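Local coordinates for protein glutathione S-transferase (Xanthomonas axonopodis pv. citri, PDB 6NV6) that binds glutathione and, as a theta-class glutathione transferase, probably catalyses its conjugation to electrophilic substrates, at residues 156-161 and 190-195; 167-172 and 196-201; 56-61 and 72-77; 4-9 and 16-21. All coordinates share one frame; numbering follows the deposited sequence.

Contact 1 of 4, residues 156-161 and 190-195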
# COMPACT_ATOMS: atom_id res chain seq x y z
N GLY A 156 16.68 -6.57 -3.32
CA GLY A 156 17.01 -6.76 -4.72
C GLY A 156 15.80 -7.09 -5.58
O GLY A 156 15.71 -6.65 -6.73
N ARG A 157 14.87 -7.86 -5.04
CA ARG A 157 13.67 -8.26 -5.77
C ARG A 157 12.43 -7.80 -5.01
O ARG A 157 12.45 -7.66 -3.78
CB ARG A 157 13.64 -9.78 -6.00
N PHE A 158 11.36 -7.55 -5.76
CA PHE A 158 10.06 -7.24 -5.18
C PHE A 158 9.60 -8.36 -4.25
O PHE A 158 9.85 -9.54 -4.49
CB PHE A 158 9.07 -7.01 -6.33
CG PHE A 158 7.63 -7.01 -5.92
CD1 PHE A 158 6.91 -8.18 -5.86
CD2 PHE A 158 6.96 -5.81 -5.67
CE1 PHE A 158 5.57 -8.18 -5.50
CE2 PHE A 158 5.62 -5.81 -5.31
CZ PHE A 158 4.92 -7.00 -5.24
N ALA A 159 8.92 -7.98 -3.17
CA ALA A 159 8.32 -8.95 -2.24
C ALA A 159 7.28 -8.21 -1.40
O ALA A 159 6.96 -7.04 -1.66
CB ALA A 159 9.40 -9.62 -1.39
N MET A 160 6.74 -8.90 -0.39
CA MET A 160 5.64 -8.36 0.41
C MET A 160 5.97 -7.00 1.00
O MET A 160 5.06 -6.19 1.23
CB MET A 160 5.32 -9.35 1.54
CG MET A 160 6.56 -9.71 2.37
SD MET A 160 6.18 -10.62 3.87
CE MET A 160 4.80 -11.54 3.24
N GLY A 161 7.25 -6.74 1.27
CA GLY A 161 7.64 -5.50 1.91
C GLY A 161 7.31 -4.27 1.09
O GLY A 161 7.11 -3.19 1.65
N ALA A 190 7.00 3.32 -11.14
CA ALA A 190 6.92 2.93 -12.54
C ALA A 190 7.07 1.43 -12.72
O ALA A 190 6.42 0.84 -13.59
CB ALA A 190 7.98 3.67 -13.36
N ARG A 191 7.88 0.78 -11.89
CA ARG A 191 8.06 -0.66 -12.01
C ARG A 191 6.92 -1.41 -11.36
O ARG A 191 6.58 -2.53 -11.78
CB ARG A 191 9.39 -1.08 -11.39
CG ARG A 191 10.60 -0.58 -12.16
CD ARG A 191 11.89 -1.16 -11.58
NE ARG A 191 12.12 -0.74 -10.19
CZ ARG A 191 12.77 0.36 -9.81
NH1 ARG A 191 12.81 0.71 -8.53
NH2 ARG A 191 13.32 1.17 -10.72
N LEU A 192 6.31 -0.83 -10.33
CA LEU A 192 5.10 -1.42 -9.78
C LEU A 192 3.99 -1.43 -10.82
O LEU A 192 3.27 -2.42 -10.97
CB LEU A 192 4.65 -0.65 -8.53
CG LEU A 192 5.57 -0.76 -7.30
CD1 LEU A 192 5.07 0.13 -6.17
CD2 LEU A 192 5.71 -2.20 -6.84
N ARG A 193 3.87 -0.33 -11.58
CA ARG A 193 2.77 -0.19 -12.52
C ARG A 193 2.82 -1.23 -13.63
O ARG A 193 1.77 -1.52 -14.22
CB ARG A 193 2.76 1.23 -13.09
CG ARG A 193 2.14 2.24 -12.11
CD ARG A 193 1.86 3.60 -12.74
NE ARG A 193 2.63 3.87 -13.95
CZ ARG A 193 3.75 4.59 -14.00
NH1 ARG A 193 4.26 5.13 -12.90
NH2 ARG A 193 4.37 4.78 -15.16
N VAL A 194 3.98 -1.82 -13.92
CA VAL A 194 4.01 -2.86 -14.94
C VAL A 194 3.44 -4.19 -14.47
O VAL A 194 3.16 -5.06 -15.30
CB VAL A 194 5.44 -3.10 -15.48
CG1 VAL A 194 6.14 -1.77 -15.73
CG2 VAL A 194 6.25 -3.96 -14.52
N ARG A 195 3.24 -4.37 -13.15
CA ARG A 195 2.70 -5.63 -12.64
C ARG A 195 1.18 -5.68 -12.83
O ARG A 195 0.48 -4.75 -12.44
CB ARG A 195 3.03 -5.81 -11.17
CG ARG A 195 4.50 -5.67 -10.84
CD ARG A 195 4.73 -5.89 -9.37
NE ARG A 195 4.57 -7.30 -9.04
CZ ARG A 195 5.54 -8.20 -9.12
NH1 ARG A 195 6.75 -7.83 -9.51
NH2 ARG A 195 5.31 -9.46 -8.80

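Contact 2 of 4, residues 167-172 and 196-201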
# COMPACT_ATOMS: atom_id res chain seq x y z
N SER A 167 0.80 0.41 -2.07
CA SER A 167 -0.63 0.67 -2.21
C SER A 167 -0.98 2.12 -1.87
O SER A 167 -1.96 2.65 -2.40
CB SER A 167 -1.44 -0.30 -1.35
OG SER A 167 -0.94 -1.62 -1.43
N PHE A 168 -0.20 2.76 -1.00
CA PHE A 168 -0.41 4.19 -0.76
C PHE A 168 0.14 5.03 -1.90
O PHE A 168 -0.48 6.02 -2.29
CB PHE A 168 0.25 4.62 0.55
CG PHE A 168 -0.53 4.28 1.78
CD1 PHE A 168 -1.51 5.12 2.25
CD2 PHE A 168 -0.26 3.11 2.49
CE1 PHE A 168 -2.23 4.80 3.40
CE2 PHE A 168 -0.98 2.79 3.63
CZ PHE A 168 -1.97 3.64 4.09
N ILE A 169 1.30 4.63 -2.45
CA ILE A 169 2.02 5.50 -3.36
C ILE A 169 1.28 5.69 -4.67
O ILE A 169 1.57 6.63 -5.42
CB ILE A 169 3.45 4.98 -3.60
CG1 ILE A 169 4.42 6.15 -3.63
CG2 ILE A 169 3.52 4.18 -4.89
CD1 ILE A 169 4.63 6.77 -2.27
N TYR A 170 0.30 4.82 -4.96
CA TYR A 170 -0.63 5.10 -6.04
C TYR A 170 -1.40 6.39 -5.76
O TYR A 170 -1.48 7.28 -6.61
CB TYR A 170 -1.58 3.92 -6.22
CG TYR A 170 -2.71 4.21 -7.19
CD1 TYR A 170 -2.44 4.45 -8.53
CD2 TYR A 170 -4.03 4.24 -6.77
CE1 TYR A 170 -3.45 4.72 -9.42
CE2 TYR A 170 -5.06 4.51 -7.65
CZ TYR A 170 -4.75 4.74 -8.98
OH TYR A 170 -5.76 5.00 -9.87
N ALA A 171 -1.97 6.51 -4.56
CA ALA A 171 -2.66 7.74 -4.20
C ALA A 171 -1.72 8.94 -4.26
O ALA A 171 -2.08 9.99 -4.81
CB ALA A 171 -3.28 7.61 -2.81
N TRP A 172 -0.51 8.79 -3.73
CA TRP A 172 0.45 9.88 -3.73
C TRP A 172 0.67 10.45 -5.13
O TRP A 172 0.68 11.67 -5.32
CB TRP A 172 1.78 9.40 -3.15
CG TRP A 172 2.90 10.40 -3.24
CD1 TRP A 172 3.98 10.36 -4.10
CD2 TRP A 172 3.08 11.57 -2.44
NE1 TRP A 172 4.80 11.44 -3.88
CE2 TRP A 172 4.27 12.20 -2.87
CE3 TRP A 172 2.34 12.16 -1.41
CZ2 TRP A 172 4.74 13.37 -2.29
CZ3 TRP A 172 2.81 13.33 -0.85
CH2 TRP A 172 4.00 13.92 -1.29
N PRO A 196 0.64 -6.75 -13.44
CA PRO A 196 -0.83 -6.84 -13.55
C PRO A 196 -1.52 -6.90 -12.21
O PRO A 196 -2.56 -6.25 -12.04
CB PRO A 196 -1.04 -8.14 -14.36
CG PRO A 196 0.24 -8.35 -15.08
CD PRO A 196 1.33 -7.81 -14.20
N ALA A 197 -0.97 -7.65 -11.24
CA ALA A 197 -1.58 -7.73 -9.92
C ALA A 197 -1.70 -6.35 -9.29
O ALA A 197 -2.68 -6.07 -8.59
CB ALA A 197 -0.78 -8.66 -9.01
N TYR A 198 -0.74 -5.47 -9.57
CA TYR A 198 -0.82 -4.11 -9.08
C TYR A 198 -1.88 -3.31 -9.83
O TYR A 198 -2.60 -2.49 -9.23
CB TYR A 198 0.55 -3.45 -9.20
CG TYR A 198 0.64 -2.06 -8.61
CD1 TYR A 198 0.84 -1.88 -7.24
CD2 TYR A 198 0.58 -0.94 -9.42
CE1 TYR A 198 0.96 -0.62 -6.70
CE2 TYR A 198 0.68 0.33 -8.89
CZ TYR A 198 0.88 0.49 -7.53
OH TYR A 198 0.99 1.76 -6.99
N GLN A 199 -1.99 -3.52 -11.14
CA GLN A 199 -3.01 -2.82 -11.92
C GLN A 199 -4.42 -3.21 -11.47
O GLN A 199 -5.30 -2.34 -11.35
CB GLN A 199 -2.84 -3.14 -13.41
CG GLN A 199 -1.58 -2.59 -14.04
CD GLN A 199 -1.26 -3.31 -15.32
OE1 GLN A 199 -2.09 -4.05 -15.85
NE2 GLN A 199 -0.04 -3.12 -15.83
N ARG A 200 -4.65 -4.49 -11.22
CA ARG A 200 -5.98 -4.94 -10.83
C ARG A 200 -6.23 -4.73 -9.34
O ARG A 200 -7.37 -4.46 -8.93
CB ARG A 200 -6.16 -6.41 -11.19
CG ARG A 200 -6.11 -6.68 -12.68
CD ARG A 200 -6.34 -8.16 -12.95
NE ARG A 200 -5.38 -8.97 -12.22
CZ ARG A 200 -4.31 -9.54 -12.76
NH1 ARG A 200 -3.40 -10.14 -12.00
NH2 ARG A 200 -4.11 -9.42 -14.07
N GLY A 201 -5.20 -4.85 -8.51
CA GLY A 201 -5.38 -4.77 -7.08
C GLY A 201 -5.34 -3.37 -6.49
O GLY A 201 -6.03 -3.10 -5.51

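Contact 3 of 4, residues 56-61 and 72-77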
# COMPACT_ATOMS: atom_id res chain seq x y z
N PRO A 56 -9.81 -3.74 5.85
CA PRO A 56 -10.17 -5.03 5.23
C PRO A 56 -10.42 -6.10 6.29
O PRO A 56 -9.74 -6.14 7.33
CB PRO A 56 -8.94 -5.38 4.38
CG PRO A 56 -7.82 -4.59 4.97
CD PRO A 56 -8.44 -3.33 5.49
N THR A 57 -11.40 -6.95 6.03
CA THR A 57 -11.56 -8.19 6.78
C THR A 57 -11.22 -9.35 5.85
O THR A 57 -11.84 -9.50 4.79
CB THR A 57 -12.98 -8.36 7.33
OG1 THR A 57 -13.38 -7.18 8.04
CG2 THR A 57 -13.04 -9.56 8.25
N LEU A 58 -10.23 -10.14 6.23
CA LEU A 58 -9.90 -11.37 5.51
C LEU A 58 -10.55 -12.54 6.22
O LEU A 58 -10.56 -12.60 7.45
CB LEU A 58 -8.39 -11.58 5.43
CG LEU A 58 -7.83 -12.68 4.51
CD1 LEU A 58 -7.70 -14.01 5.20
CD2 LEU A 58 -8.67 -12.87 3.26
N GLN A 59 -11.10 -13.47 5.43
CA GLN A 59 -11.54 -14.76 5.92
C GLN A 59 -11.02 -15.83 4.98
O GLN A 59 -11.24 -15.76 3.77
CB GLN A 59 -13.07 -14.85 6.02
CG GLN A 59 -13.56 -16.22 6.48
CD GLN A 59 -15.04 -16.24 6.84
OE1 GLN A 59 -15.69 -15.19 6.88
NE2 GLN A 59 -15.57 -17.43 7.09
N ASP A 60 -10.31 -16.81 5.54
CA ASP A 60 -9.80 -17.94 4.77
C ASP A 60 -10.01 -19.17 5.65
O ASP A 60 -9.21 -19.43 6.56
CB ASP A 60 -8.33 -17.76 4.40
CG ASP A 60 -7.76 -18.97 3.68
OD1 ASP A 60 -8.56 -19.83 3.25
OD2 ASP A 60 -6.53 -19.07 3.55
N GLY A 61 -11.07 -19.91 5.37
CA GLY A 61 -11.46 -20.99 6.26
C GLY A 61 -11.80 -20.46 7.63
O GLY A 61 -12.62 -19.54 7.79
N VAL A 72 -1.40 -9.29 4.60
CA VAL A 72 -0.42 -9.43 3.52
C VAL A 72 0.56 -10.53 3.85
O VAL A 72 0.74 -11.49 3.08
CB VAL A 72 0.30 -8.09 3.26
CG1 VAL A 72 1.54 -8.29 2.37
CG2 VAL A 72 -0.65 -7.05 2.65
N ARG A 73 1.20 -10.42 5.02
CA ARG A 73 2.21 -11.39 5.41
C ARG A 73 1.64 -12.80 5.38
O ARG A 73 2.30 -13.74 4.93
CB ARG A 73 2.78 -11.05 6.79
CG ARG A 73 3.80 -9.93 6.74
CD ARG A 73 4.54 -9.79 8.07
NE ARG A 73 3.65 -9.26 9.09
CZ ARG A 73 3.54 -7.96 9.37
NH1 ARG A 73 4.27 -7.07 8.71
NH2 ARG A 73 2.69 -7.54 10.30
N TYR A 74 0.39 -12.94 5.81
CA TYR A 74 -0.26 -14.24 5.76
C TYR A 74 -0.41 -14.72 4.32
O TYR A 74 0.07 -15.81 3.96
CB TYR A 74 -1.61 -14.18 6.45
CG TYR A 74 -2.40 -15.42 6.17
CD1 TYR A 74 -1.97 -16.65 6.66
CD2 TYR A 74 -3.54 -15.39 5.37
CE1 TYR A 74 -2.67 -17.80 6.39
CE2 TYR A 74 -4.25 -16.53 5.10
CZ TYR A 74 -3.82 -17.73 5.61
OH TYR A 74 -4.52 -18.88 5.34
N LEU A 75 -1.08 -13.92 3.47
CA LEU A 75 -1.36 -14.35 2.11
C LEU A 75 -0.09 -14.74 1.36
O LEU A 75 -0.09 -15.71 0.59
CB LEU A 75 -2.12 -13.26 1.35
CG LEU A 75 -3.62 -13.31 1.63
CD1 LEU A 75 -4.33 -12.05 1.14
CD2 LEU A 75 -4.24 -14.57 1.01
N ALA A 76 1.01 -14.01 1.58
CA ALA A 76 2.22 -14.36 0.84
C ALA A 76 2.86 -15.63 1.40
O ALA A 76 3.20 -16.55 0.65
CB ALA A 76 3.21 -13.19 0.85
N ALA A 77 3.03 -15.70 2.72
CA ALA A 77 3.58 -16.92 3.31
C ALA A 77 2.73 -18.15 2.98
O ALA A 77 3.27 -19.22 2.67
CB ALA A 77 3.72 -16.76 4.83

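Contact 4 of 4, residues 4-9 and 16-21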
# COMPACT_ATOMS: atom_id res chain seq x y z
N ILE A 4 -11.37 -17.91 0.22
CA ILE A 4 -10.83 -16.63 0.66
C ILE A 4 -11.83 -15.53 0.33
O ILE A 4 -12.24 -15.39 -0.82
CB ILE A 4 -9.48 -16.33 -0.00
CG1 ILE A 4 -8.37 -17.20 0.61
CG2 ILE A 4 -9.13 -14.85 0.14
CD1 ILE A 4 -7.11 -17.26 -0.23
N THR A 5 -12.22 -14.76 1.34
CA THR A 5 -13.07 -13.60 1.13
C THR A 5 -12.43 -12.37 1.77
O THR A 5 -11.90 -12.44 2.88
CB THR A 5 -14.47 -13.84 1.70
OG1 THR A 5 -14.99 -15.06 1.15
CG2 THR A 5 -15.42 -12.70 1.36
N ILE A 6 -12.50 -11.24 1.06
CA ILE A 6 -11.94 -9.98 1.52
C ILE A 6 -13.04 -8.92 1.47
O ILE A 6 -13.45 -8.51 0.38
CB ILE A 6 -10.72 -9.55 0.68
CG1 ILE A 6 -9.59 -10.57 0.82
CG2 ILE A 6 -10.25 -8.16 1.08
CD1 ILE A 6 -8.40 -10.33 -0.12
N TRP A 7 -13.53 -8.49 2.63
CA TRP A 7 -14.53 -7.44 2.70
C TRP A 7 -13.85 -6.09 2.71
O TRP A 7 -12.82 -5.91 3.36
CB TRP A 7 -15.36 -7.57 3.97
CG TRP A 7 -16.40 -8.65 3.96
CD1 TRP A 7 -17.73 -8.52 3.65
CD2 TRP A 7 -16.20 -10.01 4.30
NE1 TRP A 7 -18.36 -9.73 3.77
CE2 TRP A 7 -17.44 -10.67 4.16
CE3 TRP A 7 -15.08 -10.75 4.69
CZ2 TRP A 7 -17.60 -12.03 4.41
CZ3 TRP A 7 -15.24 -12.10 4.95
CH2 TRP A 7 -16.49 -12.73 4.81
N GLY A 8 -14.43 -5.14 2.00
CA GLY A 8 -14.00 -3.76 2.13
C GLY A 8 -14.03 -2.96 0.84
O GLY A 8 -13.91 -3.49 -0.27
N ARG A 9 -14.18 -1.64 1.00
CA ARG A 9 -14.18 -0.72 -0.13
C ARG A 9 -12.84 -0.77 -0.88
O ARG A 9 -11.77 -0.73 -0.27
CB ARG A 9 -14.46 0.70 0.36
N ARG A 16 -6.62 -2.14 -0.71
CA ARG A 16 -5.77 -2.33 -1.88
C ARG A 16 -4.60 -3.25 -1.56
O ARG A 16 -4.24 -4.12 -2.35
CB ARG A 16 -5.25 -0.99 -2.39
CG ARG A 16 -6.25 -0.17 -3.16
CD ARG A 16 -5.65 1.20 -3.51
NE ARG A 16 -6.57 2.01 -4.29
CZ ARG A 16 -7.06 3.18 -3.90
NH1 ARG A 16 -6.70 3.70 -2.74
NH2 ARG A 16 -7.90 3.83 -4.69
N LYS A 17 -3.98 -3.05 -0.38
CA LYS A 17 -2.90 -3.91 0.07
C LYS A 17 -3.29 -5.38 -0.01
O LYS A 17 -2.50 -6.22 -0.45
CB LYS A 17 -2.54 -3.59 1.52
CG LYS A 17 -1.84 -2.28 1.76
CD LYS A 17 -1.39 -2.29 3.20
CE LYS A 17 -1.37 -0.92 3.81
NZ LYS A 17 -1.39 -1.09 5.28
N ALA A 18 -4.50 -5.69 0.43
CA ALA A 18 -4.93 -7.08 0.48
C ALA A 18 -5.30 -7.60 -0.90
O ALA A 18 -4.92 -8.72 -1.26
CB ALA A 18 -6.10 -7.22 1.45
N LEU A 19 -6.02 -6.79 -1.69
CA LEU A 19 -6.41 -7.21 -3.04
C LEU A 19 -5.18 -7.44 -3.90
O LEU A 19 -5.08 -8.46 -4.60
CB LEU A 19 -7.30 -6.16 -3.70
CG LEU A 19 -8.56 -5.94 -2.87
CD1 LEU A 19 -9.35 -4.73 -3.32
CD2 LEU A 19 -9.41 -7.20 -2.85
N TRP A 20 -4.21 -6.53 -3.81
CA TRP A 20 -2.98 -6.69 -4.57
C TRP A 20 -2.25 -7.98 -4.18
O TRP A 20 -1.78 -8.73 -5.04
CB TRP A 20 -2.10 -5.46 -4.35
CG TRP A 20 -0.80 -5.49 -5.06
CD1 TRP A 20 -0.43 -6.31 -6.08
CD2 TRP A 20 0.33 -4.65 -4.79
NE1 TRP A 20 0.86 -6.04 -6.46
CE2 TRP A 20 1.34 -5.01 -5.69
CE3 TRP A 20 0.57 -3.61 -3.88
CZ2 TRP A 20 2.59 -4.37 -5.71
CZ3 TRP A 20 1.81 -2.98 -3.90
CH2 TRP A 20 2.80 -3.36 -4.80
N CYS A 21 -2.16 -8.26 -2.87
CA CYS A 21 -1.51 -9.48 -2.42
C CYS A 21 -2.25 -10.73 -2.89
O CYS A 21 -1.64 -11.67 -3.41
CB CYS A 21 -1.38 -9.46 -0.90
SG CYS A 21 -0.24 -10.69 -0.32

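Contact 1 of 4, residues 156-161 and 190-195
Phe158 and Arg195 meet where two connecting regions of the all-helical C-terminal domain come together: the loop leading into helix 163-174, and the turn between helix 183-193 and helix 196-201. The guanidinium of Arg195 lies flat over one face of the Phe158 ring, the two planes only 16° apart. Its CZ is 3.8 Å from the ring centroid and is displaced toward the CD1-CE1 rim, with CZ 3.5 Å from Phe158 CD1. This is a stacked cation-pi arrangement. The same face also receives the aliphatic part of the arginine, since Arg195 CD stands 4.2 Å from the centroid, nearly above it, in a CH-pi contact.

The extended first part of the arginine chain (chi2 -179°) brings CD over the ring, and the bend at chi3 (72°) then lays the guanidinium flat on the same face. The two side chains approach from opposite directions. Leu192, three residues earlier in the chain, adds an apolar contact, its CD2 lying 3.9 Å from Phe158 CE2 and meeting the ring obliquely. No hydrogen bond passes between the two segments. The charge has its partner outside them: Arg195 NE forms a salt bridge with Glu24, which would help to fix the rotation of the guanidinium.

Arg195 itself occupies the N-cap position of helix 196-201. Through Glu24, which Phe158 also touches, the group is tied to helix 13-25 of the thioredoxin-like domain, while Leu192 rests on Trp20 of that helix and Leu83 and Tyr152 pack on Phe158 from nearby loops.

Contact 2 of 4, residues 167-172 and 196-201
Tyr198 and Tyr170 both carry CG trans to the main-chain nitrogen (chi1 -175° and 172°), but the consequences differ. In Tyr198 this setting sends the ring away from helix 196-201 and across to helix 163-174, where its far end makes the contact. In Tyr170 it is the base of the side chain that faces the other helix, and the ring then leads off, so the two aromatic rings do not stack.

What touches is therefore the phenolic end of one tyrosine and the first side-chain carbon of the other: Tyr198 OH lies 3.4 Å from Tyr170 CB, and Tyr198 CZ is 4.4 Å from the same carbon. The hydroxyl comes close to the helix backbone as well, 3.7 Å from Tyr170 N. A looser touch is made by the gamma methyl of Ile169, with CG2 4.1 Å from Tyr198 OH. These are packing contacts, and no hydrogen bond joins the two segments. The buried hydroxyl of Tyr198 finds its polar partner one residue before Ser167, bonding to the carbonyl O of Gly166 on the same helix. That bond anchors the end of the ring to helix 163-174. Tyr170 OH, for its part, reaches the carbonyl O of Thr204 near the C-terminus.

Tyr189 of helix 183-193 packs against Ile169, Tyr170 and Tyr198 together, and Trp20 of helix 13-25 meets the Tyr198 ring edge-to-face. The contact thus sits deep in the chain, bridged by helix 183-193 and bordered by helix 13-25 of the N-terminal domain.

Contact 3 of 4, residues 56-61 and 72-77
The ring of Tyr74 has the carboxylate of Asp60 at its edge, with OD2 close to the ring plane, while Leu58 comes up to it obliquely. The carboxylate does not share the plane of the ring; the two are turned 52° from each other and the side chains cross at roughly a right angle. Tyr74 OH appears to donate a hydrogen bond to Asp60 OD2 at 2.7 Å, though the position of that oxygen is not secure in the model and the bond is best taken as probable.

Further along the ring, Leu58 CD1 lies 4.3 Å from Tyr74 CE2, an apolar contact. Leu58 and Asp60 are two residues apart on strand 57-60, so both project from the same side of the sheet toward helix 68-79, one giving the ring an aliphatic neighbour and the other a polar end point. Tyr74 reaches them because its chi1 of 169° points the ring off the helix toward the strand. Leu63 and Leu65 of the next strand also touch the tyrosine.

On the sheet side, Leu58 also packs on Ile4 and Ile6 of strand 4-7, and Leu75 packs on Cys21 of helix 13-25. A strand hairpin, 57-60 with 63-65, followed by a helix laid back over the sheet is the beta-beta-alpha half of the thioredoxin fold. Strand 57-60 and helix 68-79 supply its packing here, as expected for the N-terminal domain of a glutathione transferase.

Contact 4 of 4, residues 4-9 and 16-21
Ile6 meets Ala18 and Leu19 by van der Waals contact, and its two branches divide the work. The longer branch reaches Ala18: CD1 is 4.2 Å from Ala18 CB and 4.0 Å from the carbonyl O of the same residue, so it lies against the helix backbone as well as the methyl. The shorter branch goes to Leu19, with Ile6 CG2 4.1 Å from Leu19 CD2. The chi1 of Ile6 (-63°) puts CG2 opposite the backbone N, the position from which it meets Leu19. Helix and strand come nearest at Ile6 and Ala18, whose CA atoms are 7.7 Å apart, a spacing consistent with the small side chain of Ala18.

Hydrogen bonding takes place around the contact and not across it. The main chain of Ile6 is bonded to Thr30 and Ile32 of the parallel strand 29-32, while Thr5 pairs with Gln59. On the helix, Lys17 NZ bonds to Asn14 and Asn69, and Arg16 NH2 to Thr204.

Ala18 also receives Ile71 of helix 68-79, and Leu58 of strand 57-60 touches Ile6. The elements belong to the beta-alpha-beta unit that opens the thioredoxin fold, strand 4-7, helix 13-25 and strand 29-32. With buried aliphatic side chains and one backbone carbonyl meeting, the contact depends mainly on shape and hydrophobic burial, and Arg16 and Lys17 of helix 13-25 direct their bonds to other partners.

Contacts 3 and 4 share one sheet: their centres are 8 Å apart, and Gln59 O lies 2.8 Å from Thr5 N in a probable hydrogen bond between strands. Contacts 1 and 2, with centres 10 Å apart, interleave along the chain; segments 190-195 and 196-201 are joined directly, with Arg193 O 2.9 Å from Gln199 NE2 in a probable hydrogen bond. Trp20 on helix 13-25 joins the two domains, with CZ2 3.4 Å from Phe158 CE2 and also 3.4 Å from Tyr198 CD1. Contacts 2 and 3 do not touch, their nearest atoms being about 7 Å apart. In this family glutathione typically binds at the thioredoxin-like domain, which contains contacts 3 and 4.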